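Local coordinates for putative exported protein (Bacteroides fragilis NCTC 9343, PDB 3IEE) that is of unknown function but is probably an exported, possibly lipid-anchored, all-helical protein built from two helical regions of uncharacterised families, at residues S33-E43 against M140-L151; D165-M173 against L217-M227. One frame throughout, in Å; residues are numbered along the deposited sequence. Where two conformers were deposited one is given.

Overall arrangement
In this all-helical single-chain protein, contact 1 belongs to the DUF6845 region and contact 2 to the DUF3829-like C-terminal region. Contact 1, near the centre of the chain, pairs helix 17-40 and the turn after it with the middle of helix 123-162. Contact 2 lies at the surface, its centre about 27 Å from that of the chain, where the start of helix 169-189 meets the 217-223 loop and the first turn of helix 224-247. The contact centres are about 30 Å apart and their nearest atoms about 10 Å, so they do not touch; helix 123-162 runs from contact 1 toward the start of contact 2. No active site is known, and the bound ethanediol molecules probably come from the crystallisation liquor.

Contact 1: S33-E43 against M140-L151; sequences SLGVLKDMVKE and MSEYKQNIFDIL. With EDO (1,2-ethanediol), chain E.
K144 and L37 lie side by side at the middle of this antiparallel helix pair, whose axes, over helix segments 33-40 and 140-151, come within 10.7 Å at 171°. The lysine leaves its helix with CG anti to the backbone N (chi1 170°) and stays extended to the tip, so its methylenes run past L37 CB and V41 CB while NZ reaches the end of the facing helix. There NZ donates three hydrogen bonds. K144 NZ meets L37 O at 3.1 Å from above the carbonyl plane, on the face opposite V41 N, which bonds the same oxygen. V41 O is met in its carbonyl plane, also 3.1 Å from K144 NZ. E43, bent at chi2, approaches from the opposite direction and closes a salt bridge, E43 OE2 to K144 NZ 2.7 Å, on the syn side of the carboxylate. A water joins E43 OE2 to S141 OG.

Further along, L37 CD1 makes a CH-pi contact over one face of the F148 ring, 3.9 Å from its centroid, and also touches I147 CG2 at 3.8 Å. L34 CD1 lies 4.0 Å from F148 CZ, oblique to the ring. S33 OG faces L151 CD1, but its hydrogen bonds go to Y97 and Y29 O. Buried K144 thus ties two carbonyls at the helix 17-40 terminus to a carboxylate, and this anionic and dipolar setting probably stabilises its positive charge.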
loop_
_atom_site.group_PDB
_atom_site.type_symbol
_atom_site.label_atom_id
_atom_site.label_comp_id
_atom_site.label_asym_id
_atom_site.label_seq_id
_atom_site.Cartn_x
_atom_site.Cartn_y
_atom_site.Cartn_z
ATOM N N SER A 33 3.661 -2.221 10.550
ATOM C CA SER A 33 4.062 -1.633 9.265
ATOM C C SER A 33 2.869 -1.222 8.415
ATOM O O SER A 33 2.879 -0.146 7.796
ATOM C CB SER A 33 4.935 -2.575 8.422
ATOM O OG SER A 33 6.219 -2.848 8.989
ATOM N N LEU A 34 1.833 -2.056 8.393
ATOM C CA LEU A 34 0.643 -1.779 7.603
ATOM C C LEU A 34 0.035 -0.463 8.059
ATOM O O LEU A 34 -0.324 0.379 7.255
ATOM C CB LEU A 34 -0.379 -2.917 7.767
ATOM C CG LEU A 34 -1.671 -2.830 6.911
ATOM C CD1 LEU A 34 -1.349 -2.972 5.448
ATOM C CD2 LEU A 34 -2.683 -3.946 7.318
ATOM N N GLY A 35 -0.094 -0.304 9.364
ATOM C CA GLY A 35 -0.649 0.935 9.931
ATOM C C GLY A 35 0.208 2.168 9.720
ATOM O O GLY A 35 -0.272 3.258 9.364
ATOM N N VAL A 36 1.504 1.998 9.907
ATOM C CA VAL A 36 2.477 3.075 9.753
ATOM C C VAL A 36 2.527 3.554 8.319
ATOM O O VAL A 36 2.508 4.762 8.025
ATOM C CB VAL A 36 3.907 2.679 10.208
ATOM C CG1 VAL A 36 4.895 3.725 9.748
ATOM C CG2 VAL A 36 3.978 2.497 11.754
ATOM N N LEU A 37 2.587 2.612 7.389
ATOM C CA LEU A 37 2.682 3.000 5.986
ATOM C C LEU A 37 1.376 3.596 5.436
ATOM O O LEU A 37 1.378 4.425 4.525
ATOM C CB LEU A 37 3.120 1.765 5.196
ATOM C CG LEU A 37 4.556 1.353 5.535
ATOM C CD1 LEU A 37 4.865 -0.040 4.971
ATOM C CD2 LEU A 37 5.587 2.364 5.017
ATOM N N LYS A 38 0.263 3.132 5.970
ATOM C CA LYS A 38 -1.053 3.739 5.686
ATOM C C LYS A 38 -1.033 5.202 6.087
ATOM O O LYS A 38 -1.492 6.048 5.322
ATOM C CB LYS A 38 -2.172 2.950 6.374
ATOM C CG LYS A 38 -3.521 3.592 6.258
ATOM C CD LYS A 38 -4.609 2.800 6.914
ATOM C CE LYS A 38 -5.947 3.531 6.804
ATOM N NZ LYS A 38 -6.854 3.081 7.899
ATOM N N ASP A 39 -0.477 5.488 7.261
ATOM C CA ASP A 39 -0.441 6.820 7.843
ATOM C C ASP A 39 0.578 7.744 7.176
ATOM O O ASP A 39 0.310 8.943 7.004
ATOM C CB ASP A 39 -0.056 6.707 9.326
ATOM C CG ASP A 39 -0.897 7.532 10.226
ATOM O OD1 ASP A 39 -2.053 7.806 9.863
ATOM O OD2 ASP A 39 -0.395 7.905 11.336
HETATM N N MSE A 40 1.750 7.200 6.834
HETATM C CA MSE A 40 2.898 7.950 6.317
HETATM C C MSE A 40 2.835 8.251 4.831
HETATM O O MSE A 40 3.438 9.231 4.412
HETATM C CB MSE A 40 4.219 7.251 6.613
HETATM C CG MSE A 40 4.542 7.190 8.085
HETATM SE SE MSE A 40 4.831 9.005 8.826
HETATM C CE MSE A 40 3.052 9.418 9.542
ATOM N N VAL A 41 2.179 7.380 4.069
ATOM C CA VAL A 41 1.845 7.652 2.669
ATOM C C VAL A 41 0.340 7.510 2.482
ATOM O O VAL A 41 -0.150 6.436 2.139
ATOM C CB VAL A 41 2.606 6.747 1.687
ATOM C CG1 VAL A 41 2.388 7.266 0.233
ATOM C CG2 VAL A 41 4.058 6.638 2.045
ATOM N N LYS A 42 -0.375 8.574 2.787
ATOM C CA LYS A 42 -1.816 8.646 2.532
ATOM C C LYS A 42 -1.969 9.134 1.089
ATOM O O LYS A 42 -1.915 10.323 0.840
ATOM C CB LYS A 42 -2.516 9.627 3.501
ATOM C CG LYS A 42 -2.533 9.256 4.995
ATOM C CD LYS A 42 -3.081 10.417 5.868
ATOM C CE LYS A 42 -2.902 10.179 7.381
ATOM N NZ LYS A 42 -3.091 11.445 8.178
ATOM N N GLU A 43 -2.170 8.209 0.147
ATOM C CA GLU A 43 -1.993 8.569 -1.267
ATOM C C GLU A 43 -2.938 9.701 -1.707
ATOM O O GLU A 43 -2.555 10.559 -2.473
ATOM C CB GLU A 43 -2.210 7.368 -2.171
ATOM C CG GLU A 43 -1.203 6.201 -2.010
ATOM C CD GLU A 43 -1.358 5.362 -0.725
ATOM O OE1 GLU A 43 -2.406 5.408 0.016
ATOM O OE2 GLU A 43 -0.394 4.610 -0.502
HETATM N N MSE A 140 8.373 7.998 -2.140
HETATM C CA MSE A 140 7.630 7.609 -0.889
HETATM C C MSE A 140 6.859 6.338 -1.157
HETATM O O MSE A 140 6.915 5.360 -0.391
HETATM C CB MSE A 140 6.707 8.752 -0.406
HETATM C CG MSE A 140 7.494 9.958 0.126
HETATM SE SE MSE A 140 6.296 11.490 0.258
HETATM C CE MSE A 140 5.011 10.724 1.408
ATOM N N SER A 141 6.198 6.300 -2.296
ATOM C CA SER A 141 5.343 5.170 -2.600
ATOM C C SER A 141 6.172 3.924 -2.890
ATOM O O SER A 141 5.818 2.824 -2.517
ATOM C CB SER A 141 4.463 5.501 -3.788
ATOM O OG SER A 141 3.424 6.348 -3.335
ATOM N N GLU A 142 7.326 4.147 -3.477
ATOM C CA GLU A 142 8.238 3.037 -3.784
ATOM C C GLU A 142 8.838 2.424 -2.513
ATOM O O GLU A 142 8.896 1.180 -2.355
ATOM C CB GLU A 142 9.339 3.494 -4.742
ATOM C CG GLU A 142 8.880 3.526 -6.182
ATOM C CD GLU A 142 9.953 3.995 -7.170
ATOM O OE1 GLU A 142 11.012 4.501 -6.722
ATOM O OE2 GLU A 142 9.708 3.881 -8.409
ATOM N N TYR A 143 9.289 3.276 -1.606
ATOM C CA TYR A 143 9.795 2.770 -0.323
ATOM C C TYR A 143 8.732 1.950 0.427
ATOM O O TYR A 143 9.010 0.855 0.975
ATOM C CB TYR A 143 10.224 3.913 0.570
ATOM C CG TYR A 143 11.508 4.634 0.219
ATOM C CD1 TYR A 143 12.717 3.937 0.163
ATOM C CD2 TYR A 143 11.511 6.015 0.040
ATOM C CE1 TYR A 143 13.898 4.599 -0.083
ATOM C CE2 TYR A 143 12.678 6.672 -0.236
ATOM C CZ TYR A 143 13.858 5.963 -0.290
ATOM O OH TYR A 143 15.022 6.619 -0.580
ATOM N N LYS A 144 7.485 2.443 0.406
ATOM C CA LYS A 144 6.371 1.771 1.067
ATOM C C LYS A 144 6.149 0.365 0.445
ATOM O O LYS A 144 6.061 -0.657 1.139
ATOM C CB LYS A 144 5.133 2.624 0.912
ATOM C CG LYS A 144 3.826 1.974 1.342
ATOM C CD LYS A 144 2.709 2.982 1.462
ATOM C CE LYS A 144 1.308 2.373 1.718
ATOM N NZ LYS A 144 0.235 3.421 1.853
ATOM N N GLN A 145 6.043 0.309 -0.877
ATOM C CA GLN A 145 5.845 -0.969 -1.507
ATOM C C GLN A 145 7.057 -1.898 -1.274
ATOM O O GLN A 145 6.879 -3.131 -1.084
ATOM C CB GLN A 145 5.543 -0.856 -3.015
ATOM C CG GLN A 145 5.186 -2.217 -3.654
ATOM C CD GLN A 145 3.974 -2.890 -3.005
ATOM O OE1 GLN A 145 2.904 -2.294 -2.879
ATOM N NE2 GLN A 145 4.156 -4.135 -2.556
ATOM N N ASN A 146 8.279 -1.325 -1.321
ATOM C CA ASN A 146 9.498 -2.093 -1.037
ATOM C C ASN A 146 9.409 -2.829 0.314
ATOM O O ASN A 146 9.815 -3.981 0.440
ATOM C CB ASN A 146 10.736 -1.205 -0.986
ATOM C CG ASN A 146 11.228 -0.754 -2.345
ATOM O OD1 ASN A 146 10.742 -1.191 -3.401
ATOM N ND2 ASN A 146 12.236 0.138 -2.321
ATOM N N ILE A 147 8.924 -2.122 1.321
ATOM C CA ILE A 147 8.798 -2.706 2.672
ATOM C C ILE A 147 7.853 -3.922 2.646
ATOM O O ILE A 147 8.225 -5.005 3.138
ATOM C CB ILE A 147 8.396 -1.618 3.661
ATOM C CG1 ILE A 147 9.562 -0.636 3.872
ATOM C CG2 ILE A 147 7.950 -2.228 5.034
ATOM C CD1 ILE A 147 9.167 0.669 4.330
ATOM N N PHE A 148 6.676 -3.778 2.020
ATOM C CA PHE A 148 5.746 -4.905 1.881
ATOM C C PHE A 148 6.394 -6.059 1.157
ATOM O O PHE A 148 6.260 -7.236 1.540
ATOM C CB PHE A 148 4.429 -4.455 1.227
ATOM C CG PHE A 148 3.619 -3.564 2.087
ATOM C CD1 PHE A 148 3.281 -3.939 3.392
ATOM C CD2 PHE A 148 3.174 -2.324 1.640
ATOM C CE1 PHE A 148 2.499 -3.083 4.216
ATOM C CE2 PHE A 148 2.366 -1.495 2.427
ATOM C CZ PHE A 148 2.050 -1.872 3.733
ATOM N N ASP A 149 7.107 -5.741 0.085
ATOM C CA ASP A 149 7.774 -6.780 -0.719
ATOM C C ASP A 149 8.829 -7.558 0.085
ATOM O O ASP A 149 8.923 -8.755 -0.043
ATOM C CB ASP A 149 8.472 -6.197 -1.940
ATOM C CG ASP A 149 7.500 -5.658 -3.033
ATOM O OD1 ASP A 149 6.288 -5.934 -3.026
ATOM O OD2 ASP A 149 8.024 -4.892 -3.892
ATOM N N ILE A 150 9.600 -6.850 0.907
ATOM C CA ILE A 150 10.595 -7.457 1.812
ATOM C C ILE A 150 9.925 -8.425 2.776
ATOM O O ILE A 150 10.402 -9.573 2.993
ATOM C CB ILE A 150 11.384 -6.353 2.568
ATOM C CG1 ILE A 150 12.311 -5.599 1.589
ATOM C CG2 ILE A 150 12.183 -6.937 3.753
ATOM C CD1 ILE A 150 12.736 -4.237 2.072
ATOM N N LEU A 151 8.816 -7.966 3.358
ATOM C CA LEU A 151 8.097 -8.746 4.403
ATOM C C LEU A 151 7.384 -9.998 3.883
ATOM O O LEU A 151 7.235 -11.025 4.616
ATOM C CB LEU A 151 7.116 -7.847 5.141
ATOM C CG LEU A 151 7.795 -6.762 5.981
ATOM C CD1 LEU A 151 6.731 -5.789 6.519
ATOM C CD2 LEU A 151 8.642 -7.310 7.152
HETATM C C1 EDO E . 12.767 2.336 -4.656
HETATM O O1 EDO E . 13.679 1.245 -4.847
HETATM C C2 EDO E . 13.369 3.470 -3.826
HETATM O O2 EDO E . 12.699 4.709 -4.119
HETATM O O HOH W 1 1.633 4.378 -2.135
HETATM O O HOH W 2 -2.940 3.529 2.042
#

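Contact 2: D165-M173 against L217-M227; sequences DNPLKAQIM and LPVVNGHEGEM
L168, at the N-cap position of helix 169-189, packs into the corner made by the 217-223 loop and the first turn of helix 224-247, joining two helix starts in the DUF3829-like C-terminal region. An Asx turn, in which N166 OD1 accepts from L168 N, overlaps a type I beta turn and leads into helix 169-189. The leucine divides its branches: CD1 lies against E226 CB and H223 CD2, each at 3.7 Å, while CD2 meets V220 CB at 3.6 Å and, more tightly, M227 CE. CD2 also stands above one face of the H223 imidazole, toward its rim. The ring is steadied by its own loop, since H223 ND1 donates to N221 O within the type II turn V220-H223, and P167 CG approaches H223 NE2 obliquely at 3.5 Å.

One helical turn on, Q171 bends at chi2 (74°), which brings its amide over the loop, with Q171 NE2 3.6 Å from V220 CG2. L217 covers the neighbouring A170, L217 CD2 lying 3.9 Å from A170 CB, and Y230 touches both Q171 and L217. A water bridges the segments, accepting from Q171 NE2 at 3.2 Å and donating to P218 O at 2.8 Å.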
loop_
_atom_site.group_PDB
_atom_site.type_symbol
_atom_site.label_atom_id
_atom_site.label_comp_id
_atom_site.label_asym_id
_atom_site.label_seq_id
_atom_site.Cartn_x
_atom_site.Cartn_y
_atom_site.Cartn_z
ATOM N N ASP A 165 -2.159 -26.150 12.733
ATOM C CA ASP A 165 -3.195 -27.140 13.033
ATOM C C ASP A 165 -4.581 -26.737 12.545
ATOM O O ASP A 165 -5.583 -27.370 12.911
ATOM C CB ASP A 165 -3.215 -27.418 14.540
ATOM C CG ASP A 165 -1.962 -28.137 15.000
ATOM O OD1 ASP A 165 -1.552 -29.111 14.296
ATOM O OD2 ASP A 165 -1.394 -27.704 16.043
ATOM N N ASN A 166 -4.641 -25.725 11.688
ATOM C CA ASN A 166 -5.909 -25.156 11.259
ATOM C C ASN A 166 -6.363 -25.812 9.931
ATOM O O ASN A 166 -5.702 -25.667 8.922
ATOM C CB ASN A 166 -5.792 -23.620 11.094
ATOM C CG ASN A 166 -7.125 -22.942 10.923
ATOM O OD1 ASN A 166 -7.976 -23.387 10.154
ATOM N ND2 ASN A 166 -7.313 -21.818 11.607
ATOM N N PRO A 167 -7.520 -26.500 9.937
ATOM C CA PRO A 167 -7.920 -27.191 8.699
ATOM C C PRO A 167 -8.171 -26.233 7.520
ATOM O O PRO A 167 -8.187 -26.692 6.384
ATOM C CB PRO A 167 -9.226 -27.907 9.091
ATOM C CG PRO A 167 -9.731 -27.206 10.274
ATOM C CD PRO A 167 -8.510 -26.670 11.014
ATOM N N LEU A 168 -8.361 -24.946 7.801
ATOM C CA LEU A 168 -8.546 -23.931 6.748
ATOM C C LEU A 168 -7.324 -23.045 6.495
ATOM O O LEU A 168 -7.454 -21.968 5.894
ATOM C CB LEU A 168 -9.736 -23.057 7.071
ATOM C CG LEU A 168 -11.062 -23.767 7.296
ATOM C CD1 LEU A 168 -12.077 -22.768 7.717
ATOM C CD2 LEU A 168 -11.506 -24.519 6.037
ATOM N N LYS A 169 -6.140 -23.523 6.872
ATOM C CA LYS A 169 -4.900 -22.769 6.655
ATOM C C LYS A 169 -4.767 -22.265 5.222
ATOM O O LYS A 169 -4.500 -21.098 5.017
ATOM C CB LYS A 169 -3.715 -23.654 7.041
ATOM C CG LYS A 169 -2.336 -23.140 6.630
ATOM C CD LYS A 169 -1.247 -24.030 7.196
ATOM C CE LYS A 169 -0.978 -25.248 6.374
ATOM N NZ LYS A 169 -0.671 -26.400 7.316
ATOM N N ALA A 170 -4.915 -23.145 4.223
ATOM C CA ALA A 170 -4.755 -22.695 2.820
ATOM C C ALA A 170 -5.711 -21.560 2.449
ATOM O O ALA A 170 -5.323 -20.551 1.791
ATOM C CB ALA A 170 -4.904 -23.865 1.803
ATOM N N GLN A 171 -6.966 -21.706 2.856
ATOM C CA GLN A 171 -7.994 -20.710 2.550
ATOM C C GLN A 171 -7.665 -19.380 3.259
ATOM O O GLN A 171 -7.655 -18.293 2.658
ATOM C CB GLN A 171 -9.394 -21.228 2.931
ATOM C CG GLN A 171 -9.880 -22.434 2.092
ATOM C CD GLN A 171 -9.234 -23.754 2.403
ATOM O OE1 GLN A 171 -8.551 -23.900 3.421
ATOM N NE2 GLN A 171 -9.496 -24.782 1.559
ATOM N N ILE A 172 -7.353 -19.465 4.549
ATOM C CA ILE A 172 -6.980 -18.273 5.338
ATOM C C ILE A 172 -5.783 -17.527 4.694
ATOM O O ILE A 172 -5.801 -16.294 4.502
ATOM C CB ILE A 172 -6.687 -18.659 6.826
ATOM C CG1 ILE A 172 -7.938 -19.216 7.509
ATOM C CG2 ILE A 172 -6.167 -17.423 7.609
ATOM C CD1 ILE A 172 -7.643 -20.003 8.823
HETATM N N MSE A 173 -4.746 -18.280 4.334
HETATM C CA MSE A 173 -3.567 -17.719 3.714
HETATM C C MSE A 173 -3.850 -17.069 2.357
HETATM O O MSE A 173 -3.343 -15.946 2.077
HETATM C CB MSE A 173 -2.447 -18.765 3.673
HETATM C CG MSE A 173 -1.923 -19.093 5.094
HETATM SE SE MSE A 173 -0.477 -20.401 5.037
HETATM C CE MSE A 173 0.869 -19.276 4.202
ATOM N N LEU A 217 -8.342 -25.055 -4.604
ATOM C CA LEU A 217 -8.325 -25.611 -3.271
ATOM C C LEU A 217 -9.581 -26.522 -3.063
ATOM O O LEU A 217 -10.670 -26.208 -3.592
ATOM C CB LEU A 217 -8.230 -24.504 -2.219
ATOM C CG LEU A 217 -6.945 -23.642 -2.197
ATOM C CD1 LEU A 217 -7.108 -22.529 -1.183
ATOM C CD2 LEU A 217 -5.736 -24.568 -1.953
ATOM N N PRO A 218 -9.482 -27.578 -2.237
ATOM C CA PRO A 218 -10.634 -28.406 -2.030
ATOM C C PRO A 218 -11.674 -27.779 -1.084
ATOM O O PRO A 218 -11.359 -26.869 -0.345
ATOM C CB PRO A 218 -10.061 -29.671 -1.395
ATOM C CG PRO A 218 -8.929 -29.156 -0.631
ATOM C CD PRO A 218 -8.331 -28.083 -1.460
ATOM N N VAL A 219 -12.896 -28.307 -1.144
ATOM C CA VAL A 219 -13.889 -28.112 -0.075
ATOM C C VAL A 219 -13.386 -28.788 1.195
ATOM O O VAL A 219 -12.973 -29.959 1.161
ATOM C CB VAL A 219 -15.246 -28.673 -0.498
ATOM C CG1 VAL A 219 -16.253 -28.729 0.665
ATOM C CG2 VAL A 219 -15.751 -27.833 -1.664
ATOM N N VAL A 220 -13.442 -28.042 2.306
ATOM C CA VAL A 220 -13.098 -28.579 3.616
ATOM C C VAL A 220 -14.430 -28.879 4.336
ATOM O O VAL A 220 -15.235 -27.982 4.607
ATOM C CB VAL A 220 -12.222 -27.644 4.413
ATOM C CG1 VAL A 220 -11.855 -28.310 5.743
ATOM C CG2 VAL A 220 -10.952 -27.326 3.613
ATOM N N ASN A 221 -14.616 -30.153 4.632
ATOM C CA ASN A 221 -15.813 -30.693 5.275
ATOM C C ASN A 221 -16.000 -30.100 6.685
ATOM O O ASN A 221 -15.016 -29.853 7.374
ATOM C CB ASN A 221 -15.641 -32.223 5.334
ATOM C CG ASN A 221 -16.898 -32.957 5.729
ATOM O OD1 ASN A 221 -17.927 -32.855 5.064
ATOM N ND2 ASN A 221 -16.813 -33.730 6.800
ATOM N N GLY A 222 -17.251 -29.852 7.092
ATOM C CA GLY A 222 -17.552 -29.347 8.436
ATOM C C GLY A 222 -17.295 -27.884 8.723
ATOM O O GLY A 222 -17.202 -27.479 9.894
ATOM N N HIS A 223 -17.174 -27.092 7.664
ATOM C CA HIS A 223 -16.949 -25.659 7.735
ATOM C C HIS A 223 -17.812 -24.963 6.681
ATOM O O HIS A 223 -17.303 -24.200 5.827
ATOM C CB HIS A 223 -15.477 -25.356 7.474
ATOM C CG HIS A 223 -14.548 -25.965 8.475
ATOM N ND1 HIS A 223 -14.160 -27.291 8.429
ATOM C CD2 HIS A 223 -13.920 -25.425 9.544
ATOM C CE1 HIS A 223 -13.312 -27.527 9.416
ATOM N NE2 HIS A 223 -13.176 -26.418 10.123
ATOM N N GLU A 224 -19.113 -25.171 6.815
ATOM C CA GLU A 224 -20.083 -24.767 5.808
ATOM C C GLU A 224 -20.177 -23.250 5.657
ATOM O O GLU A 224 -20.229 -22.727 4.539
ATOM C CB GLU A 224 -21.444 -25.372 6.164
ATOM C CG GLU A 224 -21.472 -26.921 6.061
ATOM C CD GLU A 224 -20.949 -27.688 7.307
ATOM O OE1 GLU A 224 -20.618 -27.086 8.370
ATOM O OE2 GLU A 224 -20.878 -28.931 7.215
ATOM N N GLY A 225 -20.193 -22.550 6.784
ATOM C CA GLY A 225 -20.189 -21.068 6.813
ATOM C C GLY A 225 -18.921 -20.460 6.230
ATOM O O GLY A 225 -18.974 -19.516 5.435
ATOM N N GLU A 226 -17.784 -21.016 6.629
ATOM C CA GLU A 226 -16.475 -20.545 6.191
ATOM C C GLU A 226 -16.312 -20.769 4.682
ATOM O O GLU A 226 -15.786 -19.906 3.978
ATOM C CB GLU A 226 -15.366 -21.260 6.966
ATOM C CG GLU A 226 -15.302 -20.913 8.456
ATOM C CD GLU A 226 -16.204 -21.748 9.362
ATOM O OE1 GLU A 226 -16.977 -22.611 8.899
ATOM O OE2 GLU A 226 -16.138 -21.492 10.590
HETATM N N MSE A 227 -16.804 -21.908 4.201
HETATM C CA MSE A 227 -16.764 -22.189 2.768
HETATM C C MSE A 227 -17.587 -21.167 1.979
HETATM O O MSE A 227 -17.135 -20.642 0.974
HETATM C CB MSE A 227 -17.213 -23.614 2.454
HETATM C CG MSE A 227 -16.229 -24.704 2.894
HETATM SE SE MSE A 227 -14.485 -24.597 2.036
HETATM C CE MSE A 227 -13.539 -23.775 3.315
HETATM O O HOH W 3 -11.617 -24.122 -0.686
#